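Local coordinates for protein alpha-L-arabinosidase (Xanthomonas axonopodis pv. citri, PDB 6D25) that probably removes L-arabinofuranosyl side groups from arabinoxylans, including internal di-substituted units, as a trimeric retaining glycoside hydrolase of family GH51, at residues D217-Y222 / R254-F259; G470-A475 / V493-A498; L56-Y61 / M374-Q379. One frame throughout, in Å; residues are numbered along the deposited sequence.

Interaction 1 (D217-Y222 / R254-F259); sequences DVFRRY and REASKF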
loop_
_atom_site.group_PDB
_atom_site.type_symbol
_atom_site.label_atom_id
_atom_site.label_comp_id
_atom_site.label_asym_id
_atom_site.label_seq_id
_atom_site.Cartn_x
_atom_site.Cartn_y
_atom_site.Cartn_z
ATOM N N ASP A 217 -0.408 2.207 10.575
ATOM C CA ASP A 217 -1.445 1.600 9.713
ATOM C C ASP A 217 -0.849 0.469 8.890
ATOM O O ASP A 217 -1.421 -0.640 8.782
ATOM C CB ASP A 217 -2.111 2.649 8.822
ATOM C CG ASP A 217 -3.045 3.587 9.560
ATOM O OD1 ASP A 217 -3.679 3.149 10.557
ATOM O OD2 ASP A 217 -3.178 4.753 9.118
ATOM N N VAL A 218 0.322 0.715 8.311
ATOM C CA VAL A 218 0.977 -0.289 7.491
ATOM C C VAL A 218 1.365 -1.519 8.344
ATOM O O VAL A 218 1.148 -2.664 7.939
ATOM C CB VAL A 218 2.197 0.322 6.783
ATOM C CG1 VAL A 218 3.033 -0.730 6.094
ATOM C CG2 VAL A 218 1.766 1.365 5.770
ATOM N N PHE A 219 1.941 -1.288 9.512
ATOM C CA PHE A 219 2.302 -2.374 10.423
ATOM C C PHE A 219 1.051 -3.201 10.775
ATOM O O PHE A 219 1.083 -4.428 10.678
ATOM C CB PHE A 219 2.995 -1.863 11.701
ATOM C CG PHE A 219 3.109 -2.952 12.734
ATOM C CD1 PHE A 219 3.981 -4.012 12.572
ATOM C CD2 PHE A 219 2.235 -2.981 13.804
ATOM C CE1 PHE A 219 4.002 -5.061 13.481
ATOM C CE2 PHE A 219 2.264 -4.020 14.729
ATOM C CZ PHE A 219 3.128 -5.072 14.535
ATOM N N ARG A 220 -0.003 -2.537 11.214
ATOM C CA ARG A 220 -1.237 -3.250 11.582
ATOM C C ARG A 220 -1.711 -4.168 10.440
ATOM O O ARG A 220 -2.139 -5.314 10.681
ATOM C CB ARG A 220 -2.325 -2.248 11.980
ATOM C CG ARG A 220 -2.098 -1.669 13.374
ATOM C CD ARG A 220 -2.993 -0.521 13.689
ATOM N NE ARG A 220 -4.408 -0.866 13.633
ATOM C CZ ARG A 220 -5.366 -0.204 14.223
ATOM N NH1 ARG A 220 -5.076 0.906 14.932
ATOM N NH2 ARG A 220 -6.624 -0.603 13.995
ATOM N N ARG A 221 -1.672 -3.662 9.204
ATOM C CA ARG A 221 -2.105 -4.414 8.044
ATOM C C ARG A 221 -1.142 -5.567 7.773
ATOM O O ARG A 221 -1.583 -6.734 7.639
ATOM C CB ARG A 221 -2.186 -3.520 6.814
ATOM C CG ARG A 221 -2.540 -4.210 5.509
ATOM C CD ARG A 221 -2.616 -3.173 4.426
ATOM N NE ARG A 221 -3.070 -3.693 3.149
ATOM C CZ ARG A 221 -3.201 -2.965 2.048
ATOM N NH1 ARG A 221 -2.793 -1.685 2.017
ATOM N NH2 ARG A 221 -3.721 -3.541 0.969
ATOM N N TYR A 222 0.153 -5.304 7.647
ATOM C CA TYR A 222 1.069 -6.341 7.207
ATOM C C TYR A 222 1.212 -7.450 8.274
ATOM O O TYR A 222 1.346 -8.649 7.918
ATOM C CB TYR A 222 2.446 -5.769 6.871
ATOM C CG TYR A 222 2.572 -5.174 5.495
ATOM C CD1 TYR A 222 1.845 -4.055 5.129
ATOM C CD2 TYR A 222 3.359 -5.777 4.516
ATOM C CE1 TYR A 222 1.929 -3.525 3.856
ATOM C CE2 TYR A 222 3.458 -5.259 3.246
ATOM C CZ TYR A 222 2.738 -4.126 2.907
ATOM O OH TYR A 222 2.815 -3.584 1.634
ATOM N N ARG A 254 0.328 3.603 21.035
ATOM C CA ARG A 254 -1.069 4.019 21.129
ATOM C C ARG A 254 -1.902 3.252 20.080
ATOM O O ARG A 254 -2.999 2.803 20.358
ATOM C CB ARG A 254 -1.248 5.516 20.868
ATOM C CG ARG A 254 -2.669 6.049 20.956
ATOM C CD ARG A 254 -2.657 7.553 20.596
ATOM N NE ARG A 254 -2.517 7.765 19.145
ATOM C CZ ARG A 254 -1.868 8.772 18.560
ATOM N NH1 ARG A 254 -1.287 9.725 19.272
ATOM N NH2 ARG A 254 -1.847 8.849 17.236
ATOM N N GLU A 255 -1.390 3.146 18.864
ATOM C CA GLU A 255 -2.172 2.665 17.748
ATOM C C GLU A 255 -2.064 1.147 17.587
ATOM O O GLU A 255 -2.977 0.557 17.007
ATOM C CB GLU A 255 -1.780 3.315 16.410
ATOM C CG GLU A 255 -2.070 4.779 16.351
ATOM C CD GLU A 255 -3.549 5.132 16.576
ATOM O OE1 GLU A 255 -4.408 4.416 16.113
ATOM O OE2 GLU A 255 -3.819 6.157 17.179
ATOM N N ALA A 256 -0.997 0.514 18.031
ATOM C CA ALA A 256 -0.737 -0.870 17.594
ATOM C C ALA A 256 -0.202 -1.789 18.707
ATOM O O ALA A 256 0.183 -2.937 18.368
ATOM C CB ALA A 256 0.227 -0.868 16.419
ATOM N N SER A 257 -0.136 -1.358 19.970
ATOM C CA SER A 257 0.504 -2.194 20.995
ATOM C C SER A 257 -0.130 -3.588 21.091
ATOM O O SER A 257 0.581 -4.567 21.421
ATOM C CB SER A 257 0.509 -1.531 22.368
ATOM O OG SER A 257 -0.819 -1.337 22.820
ATOM N N LYS A 258 -1.418 -3.725 20.806
ATOM C CA LYS A 258 -2.082 -5.049 20.931
ATOM C C LYS A 258 -1.645 -6.005 19.819
ATOM O O LYS A 258 -1.921 -7.169 19.948
ATOM C CB LYS A 258 -3.596 -4.905 20.935
ATOM C CG LYS A 258 -4.022 -4.289 22.274
ATOM C CD LYS A 258 -5.452 -3.897 22.394
ATOM C CE LYS A 258 -5.637 -2.860 23.490
ATOM N NZ LYS A 258 -7.067 -2.503 23.629
ATOM N N PHE A 259 -0.966 -5.524 18.776
ATOM C CA PHE A 259 -0.622 -6.389 17.652
ATOM C C PHE A 259 0.870 -6.708 17.586
ATOM O O PHE A 259 1.314 -7.241 16.561
ATOM C CB PHE A 259 -1.057 -5.746 16.337
ATOM C CG PHE A 259 -2.533 -5.512 16.264
ATOM C CD1 PHE A 259 -3.403 -6.599 16.163
ATOM C CD2 PHE A 259 -3.053 -4.243 16.390
ATOM C CE1 PHE A 259 -4.778 -6.394 16.141
ATOM C CE2 PHE A 259 -4.424 -4.038 16.324
ATOM C CZ PHE A 259 -5.288 -5.115 16.228
#

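Interaction 2 (G470-A475 / V493-A498); sequences GQILTA and VAFKGA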
loop_
_atom_site.group_PDB
_atom_site.type_symbol
_atom_site.label_atom_id
_atom_site.label_comp_id
_atom_site.label_asym_id
_atom_site.label_seq_id
_atom_site.Cartn_x
_atom_site.Cartn_y
_atom_site.Cartn_z
ATOM N N GLY A 470 38.629 -14.003 38.230
ATOM C CA GLY A 470 38.087 -13.176 37.172
ATOM C C GLY A 470 38.991 -13.086 35.979
ATOM O O GLY A 470 40.098 -13.619 35.971
ATOM N N GLN A 471 38.477 -12.362 34.986
ATOM C CA GLN A 471 39.197 -12.063 33.782
ATOM C C GLN A 471 39.194 -10.553 33.528
ATOM O O GLN A 471 38.284 -9.850 33.941
ATOM C CB GLN A 471 38.506 -12.777 32.613
ATOM C CG GLN A 471 38.575 -14.291 32.684
ATOM C CD GLN A 471 39.847 -14.854 32.092
ATOM O OE1 GLN A 471 40.159 -14.717 30.893
ATOM N NE2 GLN A 471 40.597 -15.537 32.936
ATOM N N ILE A 472 40.233 -10.090 32.849
ATOM C CA ILE A 472 40.398 -8.673 32.518
ATOM C C ILE A 472 40.643 -8.555 31.019
ATOM O O ILE A 472 41.431 -9.297 30.458
ATOM C CB ILE A 472 41.519 -7.979 33.319
ATOM C CG1 ILE A 472 41.603 -6.495 32.946
ATOM C CG2 ILE A 472 42.872 -8.693 33.187
ATOM C CD1 ILE A 472 42.403 -5.655 33.935
ATOM N N LEU A 473 39.935 -7.608 30.427
ATOM C CA LEU A 473 40.167 -7.183 29.069
ATOM C C LEU A 473 40.681 -5.738 29.084
ATOM O O LEU A 473 39.966 -4.831 29.529
ATOM C CB LEU A 473 38.868 -7.300 28.283
ATOM C CG LEU A 473 38.984 -7.087 26.771
ATOM C CD1 LEU A 473 39.862 -8.195 26.146
ATOM C CD2 LEU A 473 37.597 -7.148 26.147
ATOM N N THR A 474 41.924 -5.581 28.637
ATOM C CA THR A 474 42.588 -4.299 28.581
ATOM C C THR A 474 43.690 -4.406 27.515
ATOM O O THR A 474 43.815 -5.429 26.815
ATOM C CB THR A 474 43.094 -3.846 29.968
ATOM O OG1 THR A 474 43.497 -2.471 29.921
ATOM C CG2 THR A 474 44.241 -4.674 30.488
ATOM N N ALA A 475 44.456 -3.352 27.403
ATOM C CA ALA A 475 45.593 -3.288 26.500
ATOM C C ALA A 475 46.487 -2.150 26.990
ATOM O O ALA A 475 46.030 -1.314 27.770
ATOM C CB ALA A 475 45.150 -3.078 25.062
ATOM N N VAL A 493 42.584 -12.107 29.855
ATOM C CA VAL A 493 43.506 -12.932 30.612
ATOM C C VAL A 493 43.029 -12.990 32.066
ATOM O O VAL A 493 42.157 -12.181 32.472
ATOM C CB VAL A 493 44.940 -12.367 30.523
ATOM C CG1 VAL A 493 45.464 -12.373 29.101
ATOM C CG2 VAL A 493 45.063 -10.976 31.204
ATOM N N ALA A 494 43.622 -13.892 32.839
ATOM C CA ALA A 494 43.285 -14.005 34.257
ATOM C C ALA A 494 43.542 -12.675 34.975
ATOM O O ALA A 494 44.559 -12.035 34.761
ATOM C CB ALA A 494 44.043 -15.145 34.907
ATOM N N PHE A 495 42.597 -12.256 35.798
ATOM C CA PHE A 495 42.694 -11.029 36.560
ATOM C C PHE A 495 43.023 -11.380 38.012
ATOM O O PHE A 495 42.321 -12.183 38.632
ATOM C CB PHE A 495 41.367 -10.267 36.539
ATOM C CG PHE A 495 41.336 -9.001 37.366
ATOM C CD1 PHE A 495 42.232 -7.984 37.120
ATOM C CD2 PHE A 495 40.374 -8.812 38.355
ATOM C CE1 PHE A 495 42.185 -6.807 37.854
ATOM C CE2 PHE A 495 40.337 -7.640 39.104
ATOM C CZ PHE A 495 41.240 -6.636 38.841
ATOM N N LYS A 496 44.027 -10.715 38.556
ATOM C CA LYS A 496 44.557 -11.030 39.900
ATOM C C LYS A 496 44.282 -9.894 40.886
ATOM O O LYS A 496 44.750 -9.986 41.988
ATOM C CB LYS A 496 46.057 -11.353 39.773
ATOM C CG LYS A 496 46.258 -12.721 39.145
ATOM C CD LYS A 496 47.483 -12.873 38.243
ATOM C CE LYS A 496 47.282 -14.005 37.226
ATOM N NZ LYS A 496 47.956 -13.784 35.913
ATOM N N GLY A 497 43.508 -8.875 40.512
ATOM C CA GLY A 497 43.398 -7.677 41.334
ATOM C C GLY A 497 42.122 -7.589 42.180
ATOM O O GLY A 497 41.831 -6.543 42.740
ATOM N N ALA A 498 41.360 -8.686 42.310
ATOM C CA ALA A 498 40.220 -8.767 43.184
ATOM C C ALA A 498 40.541 -9.627 44.426
ATOM O O ALA A 498 41.184 -10.665 44.317
ATOM C CB ALA A 498 39.060 -9.365 42.445
HETATM O O HOH W 1 41.539 -14.723 38.455
#

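Interaction 3 (L56-Y61 / M374-Q379); sequences LGTGIY and MVNVLQ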
loop_
_atom_site.group_PDB
_atom_site.type_symbol
_atom_site.label_atom_id
_atom_site.label_comp_id
_atom_site.label_asym_id
_atom_site.label_seq_id
_atom_site.Cartn_x
_atom_site.Cartn_y
_atom_site.Cartn_z
ATOM N N LEU A 56 25.488 -6.999 3.333
ATOM C CA LEU A 56 26.191 -5.720 3.320
ATOM C C LEU A 56 27.694 -6.014 3.238
ATOM O O LEU A 56 28.212 -6.718 4.107
ATOM C CB LEU A 56 25.841 -4.962 4.613
ATOM C CG LEU A 56 26.167 -3.471 4.652
ATOM C CD1 LEU A 56 25.453 -2.809 5.818
ATOM C CD2 LEU A 56 27.663 -3.166 4.678
ATOM N N GLY A 57 28.362 -5.487 2.222
ATOM C CA GLY A 57 29.805 -5.621 2.100
ATOM C C GLY A 57 30.224 -7.082 2.084
ATOM O O GLY A 57 29.677 -7.891 1.287
ATOM N N THR A 58 31.127 -7.458 2.984
ATOM C CA THR A 58 31.586 -8.818 3.098
ATOM C C THR A 58 31.015 -9.474 4.364
ATOM O O THR A 58 31.567 -10.476 4.872
ATOM C CB THR A 58 33.113 -8.899 3.009
ATOM O OG1 THR A 58 33.638 -8.094 4.065
ATOM C CG2 THR A 58 33.656 -8.491 1.657
ATOM N N GLY A 59 29.893 -8.953 4.881
ATOM C CA GLY A 59 29.299 -9.499 6.059
ATOM C C GLY A 59 28.712 -10.875 5.869
ATOM O O GLY A 59 28.722 -11.674 6.816
ATOM N N ILE A 60 28.201 -11.161 4.672
ATOM C CA ILE A 60 27.677 -12.476 4.359
ATOM C C ILE A 60 28.653 -13.202 3.435
ATOM O O ILE A 60 29.121 -14.303 3.770
ATOM C CB ILE A 60 26.269 -12.369 3.731
ATOM C CG1 ILE A 60 25.267 -11.788 4.734
ATOM C CG2 ILE A 60 25.824 -13.709 3.190
ATOM C CD1 ILE A 60 24.966 -12.636 5.904
ATOM N N TYR A 61 28.926 -12.611 2.299
ATOM C CA TYR A 61 29.817 -13.209 1.299
ATOM C C TYR A 61 31.267 -12.944 1.722
ATOM O O TYR A 61 31.720 -11.803 1.655
ATOM C CB TYR A 61 29.523 -12.660 -0.114
ATOM C CG TYR A 61 28.100 -12.993 -0.517
ATOM C CD1 TYR A 61 27.739 -14.307 -0.793
ATOM C CD2 TYR A 61 27.108 -12.029 -0.521
ATOM C CE1 TYR A 61 26.419 -14.655 -1.032
ATOM C CE2 TYR A 61 25.789 -12.372 -0.764
ATOM C CZ TYR A 61 25.449 -13.694 -1.062
ATOM O OH TYR A 61 24.166 -14.035 -1.355
ATOM N N MET A 374 27.577 -8.539 12.460
ATOM C CA MET A 374 28.160 -9.728 13.035
ATOM C C MET A 374 29.596 -9.942 12.525
ATOM O O MET A 374 30.495 -10.183 13.351
ATOM C CB MET A 374 27.291 -10.960 12.736
ATOM C CG MET A 374 27.673 -12.185 13.534
ATOM S SD MET A 374 26.502 -13.552 13.287
ATOM C CE MET A 374 26.894 -14.028 11.608
ATOM N N VAL A 375 29.821 -9.923 11.198
ATOM C CA VAL A 375 31.122 -10.169 10.620
ATOM C C VAL A 375 31.453 -9.068 9.609
ATOM O O VAL A 375 30.596 -8.729 8.800
ATOM C CB VAL A 375 31.184 -11.551 9.938
ATOM C CG1 VAL A 375 32.595 -11.887 9.462
ATOM C CG2 VAL A 375 30.664 -12.649 10.838
ATOM N N ASN A 376 32.635 -8.482 9.693
ATOM C CA ASN A 376 33.194 -7.584 8.648
ATOM C C ASN A 376 32.461 -6.238 8.524
ATOM O O ASN A 376 32.830 -5.464 7.627
ATOM C CB ASN A 376 33.222 -8.278 7.285
ATOM C CG ASN A 376 34.306 -9.327 7.215
ATOM O OD1 ASN A 376 35.339 -9.156 7.887
ATOM N ND2 ASN A 376 34.093 -10.363 6.410
ATOM N N VAL A 377 31.446 -5.961 9.335
ATOM C CA VAL A 377 30.570 -4.789 9.113
ATOM C C VAL A 377 30.342 -4.117 10.471
ATOM O O VAL A 377 29.976 -4.785 11.460
ATOM C CB VAL A 377 29.223 -5.233 8.516
ATOM C CG1 VAL A 377 28.213 -4.109 8.485
ATOM C CG2 VAL A 377 29.412 -5.824 7.123
ATOM N N LEU A 378 30.548 -2.807 10.488
ATOM C CA LEU A 378 30.358 -1.984 11.675
ATOM C C LEU A 378 31.078 -2.614 12.879
ATOM O O LEU A 378 32.224 -2.934 12.708
ATOM C CB LEU A 378 28.856 -1.731 11.871
ATOM C CG LEU A 378 28.249 -0.765 10.849
ATOM C CD1 LEU A 378 26.740 -0.705 10.965
ATOM C CD2 LEU A 378 28.830 0.632 10.972
ATOM N N GLN A 379 30.443 -2.753 14.050
ATOM C CA GLN A 379 31.149 -3.153 15.287
ATOM C C GLN A 379 31.181 -4.682 15.363
ATOM O O GLN A 379 30.540 -5.277 16.241
ATOM C CB GLN A 379 30.503 -2.552 16.537
ATOM C CG GLN A 379 31.382 -2.734 17.773
ATOM C CD GLN A 379 30.871 -2.070 19.035
ATOM O OE1 GLN A 379 29.994 -1.193 18.977
ATOM N NE2 GLN A 379 31.438 -2.454 20.173
HETATM O O HOH W 2 31.992 -5.262 4.866
HETATM O O HOH W 3 27.730 -10.378 9.245
#

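Interaction 1 (D217-Y222 / R254-F259)
Phe219 reaches from its helix to Ala256 and Phe259, near the end of helix 246-256 and in the 3-10 segment 257-259. With CG anti to the backbone N (chi1 169°), the ring is directed toward segment 254-259, and its rim does the touching: Phe219 CD2 lies 3.9 Å from Ala256 CB and Phe219 CE2 4.1 Å from Phe259 CB. The carbonyl oxygen of Phe259 also comes up at the ring edge, near its plane, 3.5 Å from Phe219 CZ. Arg220, one residue on, uses its whole length. Arg220 CG rests against Ala256 CB, which is thus shared with Phe219, and also stands 4.1 Å from Phe259 CD2. A bend at chi3 (60°) then turns the head group, so that one face of the guanidinium has Phe259 CE2 over it, the two planes being 31° apart. Arg220 NH1 lies 3.0 Å from the backbone Glu255 O and makes a long salt bridge, 3.8 Å, to Glu255 OE1, with guanidinium and carboxylate nearly coplanar. The other carboxylate oxygen, Glu255 OE2, accepts a 2.9 Å bond from Arg254 NE, so the glutamate sits between two arginines, which probably stabilises its negative charge. The stronger partner of Arg220 belongs to another chain: its NE bonds to the carbonyl oxygen of Asn209 of a neighbouring subunit, and Arg211 of that subunit packs on both Arg220 and Glu255. In the parallel eight-stranded barrel typical of GH51 enzymes, helices 212-224 and 246-256 follow strands 196-199 and 235-238, and Phe219 continues inward to Val199 and Pro239.

Interaction 2 (G470-A475 / V493-A498)
Gly470 O accepts a 2.9 Å hydrogen bond from Phe495 N that is almost straight at the hydrogen (171°), although the donor stands above the carbonyl plane. Two further backbone bonds follow: Ile472 N to Val493 O, and Val493 N to Ile472 O at 3.1 Å. These last two make Ile472 and Val493 an antiparallel hydrogen-bonded pair, while Gln471 and Ala494 form the adjoining non-hydrogen-bonded pair. Val493 O has a second visitor, Gln471 CA, in a CA-H...O contact of 3.2 Å. A water extends the pairing by accepting from Gly470 N and donating to Phe495 O, 2.7 Å away. Two side chains pack on Ile472. Ile472 CG2 meets Val493 CG2 at 3.7 Å, whereas the CG1 branch, directed away from the backbone N (chi1 -178°), carries Ile472 CD1 to Phe495 CD1, 3.9 Å off. The benzyl group of Phe495 swings back over the strand, its CB near Gln471 C, and Gly497 N lies over the centre of one ring face. Gln471 folds at chi2 (-85°), laying its amide along the backbone of the other strand with NE2 3.4 Å from Ala494 CA. Strand 513-519 flanks 468-473 on its other edge, and its Leu517 also touches Phe495. The direct hydrogen bonds between the segments are thus all between backbone atoms, and they set the register, while the apolar groups of Ile472, Val493 and Phe495 give the short strand 493-494 its grip on the edge of the C-terminal beta-sandwich sheet.

Interaction 3 (L56-Y61 / M374-Q379)
Val375 meets Gly59 through its backbone: Val375 O lies 3.1 Å from Gly59 CA in a CA-H...O contact, and a water that accepts from Val375 N also lies 2.9 Å from Gly59 O, one of several acceptors competing for its protons. Asn376 supplies the direct hydrogen bond. Asn376 ND2 donates to Thr58 O at 3.0 Å, nearly straight (177°), with the acceptor in the amide plane but the donor well above the carbonyl plane. Thr58 OG1 also comes 3.3 Å from Asn376 CB. The other end of the amide is taken as well, since Asn376 OD1 accepts from Thr384 N, and this fixes the flip of the group. A second water joins Thr58 N to Asn376 O. Val377 divides its methyls: CG1, anti to the backbone N (chi1 170°), packs 4.0 Å from Leu56 CD2, whereas CG2 comes 3.4 Å from Leu56 O and also touches Gly59 CA. Leu56 to Gly59 is a type II' beta turn, closed by Gly59 N bonding to Leu56 O. The two irregular loops are therefore joined by one side-chain-to-backbone bond, with water between other backbone groups.

In the fold
Interaction 3 joins the loops that follow the first and last strands of the parallel eight-stranded sheet, 51-52 and 366-371. Interaction 1 falls between its two segments in sequence and links successive barrel helices, 212-224 and 246-256, about 32 Å from it between centres and at the subunit interface of the trimer. Interaction 2 comes later in the chain, in the mixed sheet, most of whose strands come from the C-terminal part of the chain. Its centre is 48 Å from that of interaction 1, across the chain's centre, and 30 Å from interaction 3. The three contacts thus sample the subunit interface, the barrel loops and the C-terminal domain.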